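Local coordinates for protein nucleocapsid (Equine arteritis virus, PDB 2I9F) that packages the arterivirus genome as the virion's nucleocapsid protein, probably by binding the viral RNA, with the part described here being its capsid-forming domain, at residues Gln19-Thr24 with Lys57-Lys62; Ala23-Asn28 with Val51-Thr56; Gly38-Thr41 with Gly46-Tyr49. One frame throughout, in Å; residues are numbered along the deposited sequence.

In the fold
Contacts 1 and 2 hold overlapping parts of helix 19-34 against the C-terminal part of the chain, whereas contact 3 lies within the beta hairpin, on the far side of the chain's centre from contact 1. Contact 2 is the buried one, made mainly of tryptophan, leucine and proline, with one asparagine. It adjoins contact 1 where Ile59 CD1 lies 4.1 Å from Leu25 CD2. Contact 1, nearer the surface, adds a salt bridge to its apolar packing. Contact 3, also partly buried, rests on backbone hydrogen bonds between two strands, with apolar packing on one face. Contacts 2 and 3 share strand 47-53, and their centres are about 17 Å apart. All three contacts border the same neighbouring subunit.

Contact 1. Residues Gln19-Thr24 with Lys57-Lys62; sequences QQERAT and KQIQRK
The carboxylate of Glu21 is met at OE2 by the ammonium group of Lys62, which approaches on the syn side but 21° out of the carboxylate plane. This salt bridge is short, 2.7 Å from Lys62 NZ to Glu21 OE2. At the other oxygen, a water donates to Glu21 OE1 and accepts from Lys62 NZ, so it links the two charged groups a second time. Glu21 OE1 also takes a bond from the backbone N of Asn18, just before helix 19-34; with the lysine and the helix start nearby, this would probably favour the charged carboxylate. The lysine bends at chi2 (-81°) and chi4 to bring its nitrogen back across the extended glutamate at about a right angle. Behind this polar end, the shaft of Glu21 slides past Ile59, with CG 3.9 Å from Ile59 CG1. Ile59 CD1 reaches on to Thr24, lying 3.9 Å from its CG2. The axes of the two short segments come within 10.9 Å and cross at -114°. Helix 19-34 thus packs on the C-terminal helix 57-63 of the capsid-forming domain through one buried isoleucine, beside a salt bridge from a buried glutamate to a lysine at the surface.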
ATOM      1  N   GLN A  19      21.794   2.976  -7.929  1.00 21.58           N
ATOM      2  CA  GLN A  19      21.424   1.607  -8.325  1.00 22.37           C
ATOM      3  C   GLN A  19      20.903   0.747  -7.163  1.00 21.86           C
ATOM      4  O   GLN A  19      19.941  -0.018  -7.317  1.00 22.13           O
ATOM      5  CB  GLN A  19      22.577   0.890  -9.032  1.00 22.33           C
ATOM      6  CG  GLN A  19      22.102  -0.337  -9.810  1.00 24.94           C
ATOM      7  CD  GLN A  19      22.654  -1.660  -9.271  1.00 29.95           C
ATOM      8  OE1 GLN A  19      22.454  -2.016  -8.096  1.00 31.57           O
ATOM      9  NE2 GLN A  19      23.358  -2.406 -10.142  1.00 31.79           N
ATOM     10  N   GLN A  20      21.568   0.873  -6.022  1.00 20.83           N
ATOM     11  CA  GLN A  20      21.220   0.118  -4.843  1.00 21.09           C
ATOM     12  C   GLN A  20      19.850   0.516  -4.366  1.00 18.69           C
ATOM     13  O   GLN A  20      19.067  -0.333  -3.981  1.00 19.55           O
ATOM     14  CB  GLN A  20      22.255   0.327  -3.721  1.00 21.49           C
ATOM     15  CG  GLN A  20      21.849  -0.402  -2.436  1.00 25.78           C
ATOM     16  CD  GLN A  20      22.644  -0.052  -1.186  1.00 33.78           C
ATOM     17  OE1 GLN A  20      23.756   0.522  -1.231  1.00 35.56           O
ATOM     18  NE2 GLN A  20      22.087  -0.439  -0.037  1.00 37.04           N
ATOM     19  N   GLU A  21      19.571   1.818  -4.371  1.00 17.52           N
ATOM     20  CA  GLU A  21      18.272   2.340  -3.956  1.00 16.57           C
ATOM     21  C   GLU A  21      17.186   1.828  -4.901  1.00 15.68           C
ATOM     22  O   GLU A  21      16.145   1.351  -4.455  1.00 14.73           O
ATOM     23  CB  GLU A  21      18.290   3.868  -3.921  1.00 15.38           C
ATOM     24  CG  GLU A  21      19.184   4.359  -2.774  1.00 21.18           C
ATOM     25  CD  GLU A  21      19.503   5.839  -2.842  1.00 24.82           C
ATOM     26  OE1 GLU A  21      19.483   6.416  -3.947  1.00 20.33           O
ATOM     27  OE2 GLU A  21      19.770   6.425  -1.765  1.00 27.73           O
ATOM     28  N   ARG A  22      17.433   1.939  -6.199  1.00 14.59           N
ATOM     29  CA  ARG A  22      16.510   1.370  -7.200  1.00 15.53           C
ATOM     30  C   ARG A  22      16.265  -0.105  -6.996  1.00 15.07           C
ATOM     31  O   ARG A  22      15.117  -0.478  -6.995  1.00 16.39           O
ATOM     32  CB  ARG A  22      17.016   1.582  -8.627  1.00 14.56           C
ATOM     33  CG  ARG A  22      16.929   2.971  -9.085  1.00 18.05           C
ATOM     34  CD  ARG A  22      17.766   3.202 -10.387  1.00 24.43           C
ATOM     35  NE  ARG A  22      17.470   2.221 -11.442  1.00 31.96           N
ATOM     36  CZ  ARG A  22      18.384   1.519 -12.135  1.00 34.63           C
ATOM     37  NH1 ARG A  22      19.706   1.646 -11.907  1.00 33.78           N
ATOM     38  NH2 ARG A  22      17.971   0.672 -13.068  1.00 33.51           N
ATOM     39  N   ALA A  23      17.331  -0.938  -6.872  1.00 15.12           N
ATOM     40  CA  ALA A  23      17.189  -2.391  -6.616  1.00 14.47           C
ATOM     41  C   ALA A  23      16.334  -2.664  -5.343  1.00 14.89           C
ATOM     42  O   ALA A  23      15.434  -3.519  -5.361  1.00 14.61           O
ATOM     43  CB  ALA A  23      18.601  -3.119  -6.528  1.00 14.89           C
ATOM     44  N   THR A  24      16.583  -1.924  -4.252  1.00 14.46           N
ATOM     45  CA  THR A  24      15.749  -2.051  -3.003  1.00 14.29           C
ATOM     46  C   THR A  24      14.264  -1.767  -3.275  1.00 14.21           C
ATOM     47  O   THR A  24      13.374  -2.514  -2.847  1.00 15.56           O
ATOM     48  CB  THR A  24      16.262  -1.095  -1.886  1.00 14.37           C
ATOM     49  OG1 THR A  24      17.626  -1.390  -1.614  1.00 15.21           O
ATOM     50  CG2 THR A  24      15.491  -1.240  -0.569  1.00 14.60           C
ATOM     51  N   LYS A  57      14.086   3.924   5.811  1.00 15.66           N
ATOM     52  CA  LYS A  57      14.656   5.234   6.208  1.00 16.81           C
ATOM     53  C   LYS A  57      15.699   5.898   5.270  1.00 17.63           C
ATOM     54  O   LYS A  57      15.555   7.089   4.957  1.00 17.45           O
ATOM     55  CB  LYS A  57      15.231   5.148   7.623  1.00 16.60           C
ATOM     56  CG  LYS A  57      15.614   6.531   8.237  1.00 18.36           C
ATOM     57  CD  LYS A  57      14.365   7.414   8.294  1.00 23.42           C
ATOM     58  CE  LYS A  57      14.468   8.578   9.288  1.00 26.18           C
ATOM     59  NZ  LYS A  57      13.269   9.457   9.283  1.00 23.36           N
ATOM     60  N   GLN A  58      16.728   5.150   4.864  1.00 18.63           N
ATOM     61  CA  GLN A  58      17.846   5.654   4.022  1.00 22.01           C
ATOM     62  C   GLN A  58      17.339   6.279   2.732  1.00 22.32           C
ATOM     63  O   GLN A  58      17.838   7.314   2.292  1.00 21.65           O
ATOM     64  CB  GLN A  58      18.793   4.512   3.629  1.00 22.25           C
ATOM     65  CG  GLN A  58      19.091   3.527   4.787  1.00 29.40           C
ATOM     66  CD  GLN A  58      19.415   2.115   4.289  1.00 36.90           C
ATOM     67  OE1 GLN A  58      20.531   1.857   3.844  1.00 42.85           O
ATOM     68  NE2 GLN A  58      18.441   1.193   4.374  1.00 37.08           N
ATOM     69  N   ILE A  59      16.337   5.631   2.144  1.00 22.25           N
ATOM     70  CA  ILE A  59      15.706   6.101   0.892  1.00 23.44           C
ATOM     71  C   ILE A  59      14.686   7.207   1.166  1.00 24.52           C
ATOM     72  O   ILE A  59      14.636   8.203   0.440  1.00 22.72           O
ATOM     73  CB  ILE A  59      15.083   4.933   0.107  1.00 23.47           C
ATOM     74  CG1 ILE A  59      16.216   4.004  -0.327  1.00 23.58           C
ATOM     75  CG2 ILE A  59      14.279   5.463  -1.191  1.00 22.73           C
ATOM     76  CD1 ILE A  59      15.767   2.617  -0.675  1.00 26.23           C
ATOM     77  N   GLN A  60      13.863   7.012   2.203  1.00 25.72           N
ATOM     78  CA  GLN A  60      12.978   8.061   2.681  1.00 27.57           C
ATOM     79  C   GLN A  60      13.666   9.442   2.880  1.00 29.48           C
ATOM     80  O   GLN A  60      13.158  10.462   2.381  1.00 29.41           O
ATOM     81  CB  GLN A  60      12.282   7.617   3.961  1.00 27.39           C
ATOM     82  CG  GLN A  60      11.425   8.709   4.522  1.00 28.40           C
ATOM     83  CD  GLN A  60      10.196   9.024   3.688  1.00 31.90           C
ATOM     84  OE1 GLN A  60       9.292   9.702   4.173  1.00 34.11           O
ATOM     85  NE2 GLN A  60      10.151   8.549   2.431  1.00 33.42           N
ATOM     86  N   ARG A  61      14.785   9.474   3.610  1.00 31.47           N
ATOM     87  CA  ARG A  61      15.676  10.659   3.685  1.00 34.13           C
ATOM     88  C   ARG A  61      15.899  11.368   2.332  1.00 35.03           C
ATOM     89  O   ARG A  61      15.783  12.585   2.244  1.00 35.92           O
ATOM     90  CB  ARG A  61      17.047  10.260   4.257  1.00 34.40           C
ATOM     91  CG  ARG A  61      17.089   9.948   5.747  1.00 36.00           C
ATOM     92  CD  ARG A  61      18.556   9.831   6.252  1.00 39.64           C
ATOM     93  NE  ARG A  61      18.979   8.441   6.506  1.00 43.16           N
ATOM     94  CZ  ARG A  61      19.047   7.869   7.712  1.00 42.85           C
ATOM     95  NH1 ARG A  61      18.717   8.560   8.793  1.00 43.58           N
ATOM     96  NH2 ARG A  61      19.443   6.599   7.850  1.00 43.28           N
ATOM     97  N   LYS A  62      16.236  10.604   1.291  1.00 36.73           N
ATOM     98  CA  LYS A  62      16.398  11.130  -0.085  1.00 38.74           C
ATOM     99  C   LYS A  62      15.087  11.592  -0.740  1.00 39.18           C
ATOM    100  O   LYS A  62      15.035  12.652  -1.348  1.00 38.93           O
ATOM    101  CB  LYS A  62      17.065  10.093  -1.005  1.00 39.29           C
ATOM    102  CG  LYS A  62      18.289   9.409  -0.432  1.00 39.90           C
ATOM    103  CD  LYS A  62      19.520  10.256  -0.574  1.00 43.58           C
ATOM    104  CE  LYS A  62      20.756   9.490  -0.115  1.00 45.17           C
ATOM    105  NZ  LYS A  62      21.291   8.579  -1.175  1.00 44.93           N
TER
HETATM  106  O   HOH W   1      20.343   8.770  -4.202  1.00 37.71           O

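Contact 2. Residues Ala23-Asn28 with Val51-Thr56; sequences ATLSSN and VSWVPT
Leu25 and Trp53 meet in the tightly packed part of the contact, where the leucine branch CD2 comes to the edge of the indole, near the ring plane, 3.9 Å from Trp53 CZ2. The same methyl also touches the proline two residues on, with Leu25 CD2 3.8 Å from Pro55 CB, so one branch packs against both. Leu25 CB comes within 4.2 Å of Trp53 CZ2 as well. About one helical turn further on, Asn28 crosses the indole at about a right angle, its amide plane turned 83° from the ring, and its CB lies 3.7 Å from Trp53 NE1. A chi1 of 77° carries the indole toward helix 19-34, so that CZ2 and NE1 meet Leu25 and Asn28, and Val51 O lies in plane at the ring edge. Packing is looser around Thr24 and Thr56, both partly exposed, whose side chains stay 4.7 Å from the opposite segment. A bound sodium ion sits about 4 Å from the Trp53 side chain. On the other side of the helix, Ser26 OG donates to Ala23 O at 2.7 Å and also bonds Gln30 of a neighbouring subunit. Phe32, later in helix 19-34, meets Trp53 edge-to-face, while Pro55 packs on Gln60 and Val63 of helix 57-63. Val51-Trp53 pair antiparallel with a strand of the neighbouring subunit that carries this Gln30, so the contact joins helix 19-34 to the end of a strand whose sheet continues into that subunit.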
ATOM      1  N   ALA A  23      17.331  -0.938  -6.872  1.00 15.12           N
ATOM      2  CA  ALA A  23      17.189  -2.391  -6.616  1.00 14.47           C
ATOM      3  C   ALA A  23      16.334  -2.664  -5.343  1.00 14.89           C
ATOM      4  O   ALA A  23      15.434  -3.519  -5.361  1.00 14.61           O
ATOM      5  CB  ALA A  23      18.601  -3.119  -6.528  1.00 14.89           C
ATOM      6  N   THR A  24      16.583  -1.924  -4.252  1.00 14.46           N
ATOM      7  CA  THR A  24      15.749  -2.051  -3.003  1.00 14.29           C
ATOM      8  C   THR A  24      14.264  -1.767  -3.275  1.00 14.21           C
ATOM      9  O   THR A  24      13.374  -2.514  -2.847  1.00 15.56           O
ATOM     10  CB  THR A  24      16.262  -1.095  -1.886  1.00 14.37           C
ATOM     11  OG1 THR A  24      17.626  -1.390  -1.614  1.00 15.21           O
ATOM     12  CG2 THR A  24      15.491  -1.240  -0.569  1.00 14.60           C
ATOM     13  N   LEU A  25      13.986  -0.663  -3.943  1.00 13.23           N
ATOM     14  CA  LEU A  25      12.591  -0.374  -4.290  1.00 13.76           C
ATOM     15  C   LEU A  25      11.953  -1.418  -5.214  1.00 13.55           C
ATOM     16  O   LEU A  25      10.774  -1.731  -5.066  1.00 13.12           O
ATOM     17  CB  LEU A  25      12.491   1.037  -4.869  1.00 13.83           C
ATOM     18  CG  LEU A  25      12.927   2.249  -4.005  1.00 11.43           C
ATOM     19  CD1 LEU A  25      12.426   3.474  -4.769  1.00 14.84           C
ATOM     20  CD2 LEU A  25      12.230   2.193  -2.679  1.00 10.94           C
ATOM     21  N   SER A  26      12.701  -1.933  -6.198  1.00 14.12           N
ATOM     22  CA  SER A  26      12.142  -2.976  -7.072  1.00 13.76           C
ATOM     23  C   SER A  26      11.757  -4.201  -6.254  1.00 14.23           C
ATOM     24  O   SER A  26      10.749  -4.841  -6.523  1.00 11.85           O
ATOM     25  CB  SER A  26      13.145  -3.354  -8.162  1.00 15.03           C
ATOM     26  OG  SER A  26      14.140  -4.259  -7.658  1.00 14.24           O
ATOM     27  N   SER A  27      12.594  -4.527  -5.265  1.00 14.17           N
ATOM     28  CA  SER A  27      12.270  -5.542  -4.261  1.00 16.70           C
ATOM     29  C   SER A  27      11.057  -5.254  -3.430  1.00 14.04           C
ATOM     30  O   SER A  27      10.318  -6.148  -3.178  1.00 14.46           O
ATOM     31  CB  SER A  27      13.414  -5.779  -3.297  1.00 16.94           C
ATOM     32  OG  SER A  27      14.244  -6.727  -3.869  1.00 25.68           O
ATOM     33  N   ASN A  28      10.860  -4.014  -3.005  1.00 13.79           N
ATOM     34  CA  ASN A  28       9.643  -3.695  -2.296  1.00 13.15           C
ATOM     35  C   ASN A  28       8.414  -3.988  -3.198  1.00 14.11           C
ATOM     36  O   ASN A  28       7.492  -4.692  -2.776  1.00 13.88           O
ATOM     37  CB  ASN A  28       9.618  -2.218  -1.888  1.00 13.18           C
ATOM     38  CG  ASN A  28      10.697  -1.827  -0.913  1.00  9.34           C
ATOM     39  OD1 ASN A  28      11.207  -2.633  -0.116  1.00 16.81           O
ATOM     40  ND2 ASN A  28      10.955  -0.539  -0.864  1.00  6.33           N
ATOM     41  N   VAL A  51       1.010   0.602  -6.604  1.00 12.49           N
ATOM     42  CA  VAL A  51       1.219   0.360  -5.154  1.00 12.75           C
ATOM     43  C   VAL A  51       1.852   1.578  -4.532  1.00 12.63           C
ATOM     44  O   VAL A  51       2.643   2.258  -5.184  1.00 12.23           O
ATOM     45  CB  VAL A  51       2.045  -0.899  -4.846  1.00 11.19           C
ATOM     46  CG1 VAL A  51       3.528  -0.744  -5.339  1.00 12.44           C
ATOM     47  CG2 VAL A  51       1.998  -1.215  -3.305  1.00 11.49           C
ATOM     48  N   SER A  52       1.468   1.885  -3.289  1.00 12.57           N
ATOM     49  CA  SER A  52       2.004   3.061  -2.580  1.00 13.40           C
ATOM     50  C   SER A  52       2.673   2.591  -1.292  1.00 13.55           C
ATOM     51  O   SER A  52       2.233   1.642  -0.691  1.00 13.03           O
ATOM     52  CB  SER A  52       0.909   4.107  -2.259  1.00 14.19           C
ATOM     53  OG  SER A  52       0.353   4.652  -3.444  1.00 11.67           O
ATOM     54  N   TRP A  53       3.760   3.252  -0.905  1.00 12.25           N
ATOM     55  CA  TRP A  53       4.467   2.897   0.310  1.00 10.75           C
ATOM     56  C   TRP A  53       5.448   3.974   0.663  1.00  9.94           C
ATOM     57  O   TRP A  53       5.762   4.789  -0.149  1.00  9.78           O
ATOM     58  CB  TRP A  53       5.177   1.557   0.166  1.00  9.51           C
ATOM     59  CG  TRP A  53       6.486   1.519  -0.635  1.00 12.95           C
ATOM     60  CD1 TRP A  53       7.772   1.327  -0.117  1.00  9.76           C
ATOM     61  CD2 TRP A  53       6.641   1.658  -2.045  1.00  9.74           C
ATOM     62  NE1 TRP A  53       8.677   1.331  -1.136  1.00 13.86           N
ATOM     63  CE2 TRP A  53       8.023   1.481  -2.335  1.00 10.73           C
ATOM     64  CE3 TRP A  53       5.736   1.818  -3.118  1.00  9.24           C
ATOM     65  CZ2 TRP A  53       8.537   1.504  -3.656  1.00 10.69           C
ATOM     66  CZ3 TRP A  53       6.253   1.871  -4.442  1.00  9.49           C
ATOM     67  CH2 TRP A  53       7.618   1.719  -4.700  1.00 10.81           C
ATOM     68  N   VAL A  54       5.845   3.974   1.930  1.00 10.12           N
ATOM     69  CA  VAL A  54       6.950   4.743   2.464  1.00  9.53           C
ATOM     70  C   VAL A  54       8.151   3.855   2.479  1.00 10.26           C
ATOM     71  O   VAL A  54       8.158   2.830   3.156  1.00  9.46           O
ATOM     72  CB  VAL A  54       6.646   5.285   3.872  1.00  9.24           C
ATOM     73  CG1 VAL A  54       7.792   6.189   4.370  1.00 10.44           C
ATOM     74  CG2 VAL A  54       5.322   6.024   3.838  1.00  7.96           C
ATOM     75  N   PRO A  55       9.210   4.259   1.726  1.00 10.65           N
ATOM     76  CA  PRO A  55      10.363   3.415   1.670  1.00 11.04           C
ATOM     77  C   PRO A  55      11.141   3.433   2.988  1.00 11.91           C
ATOM     78  O   PRO A  55      10.890   4.277   3.877  1.00 12.34           O
ATOM     79  CB  PRO A  55      11.167   3.989   0.480  1.00 11.30           C
ATOM     80  CG  PRO A  55      10.775   5.443   0.455  1.00 10.58           C
ATOM     81  CD  PRO A  55       9.362   5.498   0.929  1.00 11.02           C
ATOM     82  N   THR A  56      12.013   2.455   3.144  1.00 12.81           N
ATOM     83  CA  THR A  56      12.909   2.375   4.325  1.00 15.46           C
ATOM     84  C   THR A  56      13.686   3.693   4.570  1.00 15.79           C
ATOM     85  O   THR A  56      13.883   4.516   3.637  1.00 14.54           O
ATOM     86  CB  THR A  56      13.887   1.239   4.143  1.00 15.30           C
ATOM     87  OG1 THR A  56      14.511   0.973   5.391  1.00 22.02           O
ATOM     88  CG2 THR A  56      14.948   1.598   3.098  1.00 14.83           C
TER

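Contact 3. Residues Gly38-Thr41 with Gly46-Tyr49; sequences GSLT and GLTY
A two-stranded antiparallel beta hairpin brings Thr41 and Thr48 together as a hydrogen-bonded pair, each residue giving its N-H to the other's carbonyl. Thr41 N lies 2.9 Å from Thr48 O and Thr48 N lies 2.7 Å from Thr41 O, both nearly straight at 167° and 165°. Their side chains lie side by side on one face and point the same way. The hydroxyl of Thr48 is bound to Asp43 in the turn and to Ser52 of a neighbouring subunit. Leu47, Thr48 and Tyr49 also pair antiparallel with a strand of that subunit, so the hairpin is part of a sheet running across the subunit interface, consistent with the dimer-dimer arrangement of this nucleocapsid domain. On the other face, Leu40 and Tyr49 form the non-hydrogen-bonded pair, and their side chains cross at about a right angle. Leu40 CD1 packs 3.8 Å from Tyr49 CB and 4.1 Å from Leu47 CB, while Leu40 CB approaches the edge of the phenol ring. With CG swung opposite the backbone N (chi1 -177°), Tyr49 runs its ring back along the partner strand, where CD1 is 3.4 Å from Ser39 O and OH is 3.9 Å from Gly38 CA. The phenol OH is hydrogen-bonded to His37 O, and the ring also meets Phe33 of helix 19-34. Between the strands, Tyr49 makes a CA-H...O contact, its CA 3.4 Å from Ser39 O.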
ATOM      1  N   GLY A  38      -1.280  -3.171  -2.873  1.00 11.69           N
ATOM      2  CA  GLY A  38      -1.439  -2.473  -4.148  1.00 12.42           C
ATOM      3  C   GLY A  38      -2.714  -2.955  -4.861  1.00 13.56           C
ATOM      4  O   GLY A  38      -3.559  -3.747  -4.315  1.00 12.47           O
ATOM      5  N   SER A  39      -2.855  -2.535  -6.097  1.00 12.85           N
ATOM      6  CA  SER A  39      -4.075  -2.840  -6.835  1.00 13.83           C
ATOM      7  C   SER A  39      -3.686  -3.360  -8.209  1.00 14.12           C
ATOM      8  O   SER A  39      -2.928  -2.677  -8.905  1.00 12.27           O
ATOM      9  CB  SER A  39      -4.916  -1.578  -7.014  1.00 11.76           C
ATOM     10  OG  SER A  39      -6.129  -1.942  -7.688  1.00 17.99           O
ATOM     11  N   LEU A  40      -4.202  -4.553  -8.574  1.00 14.03           N
ATOM     12  CA  LEU A  40      -3.958  -5.145  -9.907  1.00 14.46           C
ATOM     13  C   LEU A  40      -5.292  -5.189 -10.664  1.00 14.42           C
ATOM     14  O   LEU A  40      -6.199  -5.904 -10.317  1.00 15.29           O
ATOM     15  CB  LEU A  40      -3.228  -6.501  -9.881  1.00 12.20           C
ATOM     16  CG  LEU A  40      -2.990  -7.074 -11.284  1.00 12.95           C
ATOM     17  CD1 LEU A  40      -1.808  -6.369 -11.971  1.00  8.80           C
ATOM     18  CD2 LEU A  40      -2.801  -8.571 -11.263  1.00 13.71           C
ATOM     19  N   THR A  41      -5.409  -4.333 -11.658  1.00 16.43           N
ATOM     20  CA  THR A  41      -6.639  -4.243 -12.435  1.00 17.24           C
ATOM     21  C   THR A  41      -6.377  -4.444 -13.925  1.00 18.58           C
ATOM     22  O   THR A  41      -5.243  -4.318 -14.420  1.00 16.11           O
ATOM     23  CB  THR A  41      -7.312  -2.855 -12.281  1.00 17.07           C
ATOM     24  OG1 THR A  41      -6.367  -1.854 -12.618  1.00 16.07           O
ATOM     25  CG2 THR A  41      -7.816  -2.608 -10.869  1.00 18.20           C
ATOM     26  N   GLY A  46      -4.520  -4.189 -21.193  1.00 28.39           N
ATOM     27  CA  GLY A  46      -3.810  -5.111 -20.302  1.00 25.79           C
ATOM     28  C   GLY A  46      -4.024  -4.966 -18.804  1.00 22.75           C
ATOM     29  O   GLY A  46      -5.144  -4.814 -18.357  1.00 22.01           O
ATOM     30  N   LEU A  47      -2.926  -5.069 -18.060  1.00 19.13           N
ATOM     31  CA  LEU A  47      -2.943  -5.021 -16.628  1.00 16.87           C
ATOM     32  C   LEU A  47      -2.386  -3.657 -16.200  1.00 15.66           C
ATOM     33  O   LEU A  47      -1.586  -3.080 -16.911  1.00 14.59           O
ATOM     34  CB  LEU A  47      -2.048  -6.143 -16.072  1.00 16.62           C
ATOM     35  CG  LEU A  47      -2.638  -7.550 -16.188  1.00 15.58           C
ATOM     36  CD1 LEU A  47      -1.603  -8.572 -15.668  1.00 21.72           C
ATOM     37  CD2 LEU A  47      -3.943  -7.692 -15.376  1.00  7.84           C
ATOM     38  N   THR A  48      -2.864  -3.138 -15.079  1.00 13.08           N
ATOM     39  CA  THR A  48      -2.138  -2.087 -14.403  1.00 13.68           C
ATOM     40  C   THR A  48      -1.955  -2.508 -12.984  1.00 13.42           C
ATOM     41  O   THR A  48      -2.920  -2.959 -12.336  1.00 12.99           O
ATOM     42  CB  THR A  48      -2.858  -0.720 -14.520  1.00 13.40           C
ATOM     43  OG1 THR A  48      -2.917  -0.390 -15.902  1.00 14.75           O
ATOM     44  CG2 THR A  48      -2.127   0.434 -13.737  1.00 12.01           C
ATOM     45  N   TYR A  49      -0.710  -2.393 -12.532  1.00 11.56           N
ATOM     46  CA  TYR A  49      -0.395  -2.555 -11.120  1.00 11.75           C
ATOM     47  C   TYR A  49       0.027  -1.215 -10.492  1.00 11.70           C
ATOM     48  O   TYR A  49       0.883  -0.490 -11.013  1.00  9.32           O
ATOM     49  CB  TYR A  49       0.673  -3.651 -10.889  1.00  9.83           C
ATOM     50  CG  TYR A  49       0.972  -3.880  -9.379  1.00 10.18           C
ATOM     51  CD1 TYR A  49       0.013  -4.443  -8.543  1.00  9.68           C
ATOM     52  CD2 TYR A  49       2.197  -3.457  -8.808  1.00 10.00           C
ATOM     53  CE1 TYR A  49       0.250  -4.626  -7.165  1.00  6.63           C
ATOM     54  CE2 TYR A  49       2.451  -3.602  -7.433  1.00  8.45           C
ATOM     55  CZ  TYR A  49       1.465  -4.251  -6.634  1.00  6.75           C
ATOM     56  OH  TYR A  49       1.698  -4.435  -5.326  1.00  8.69           O
TER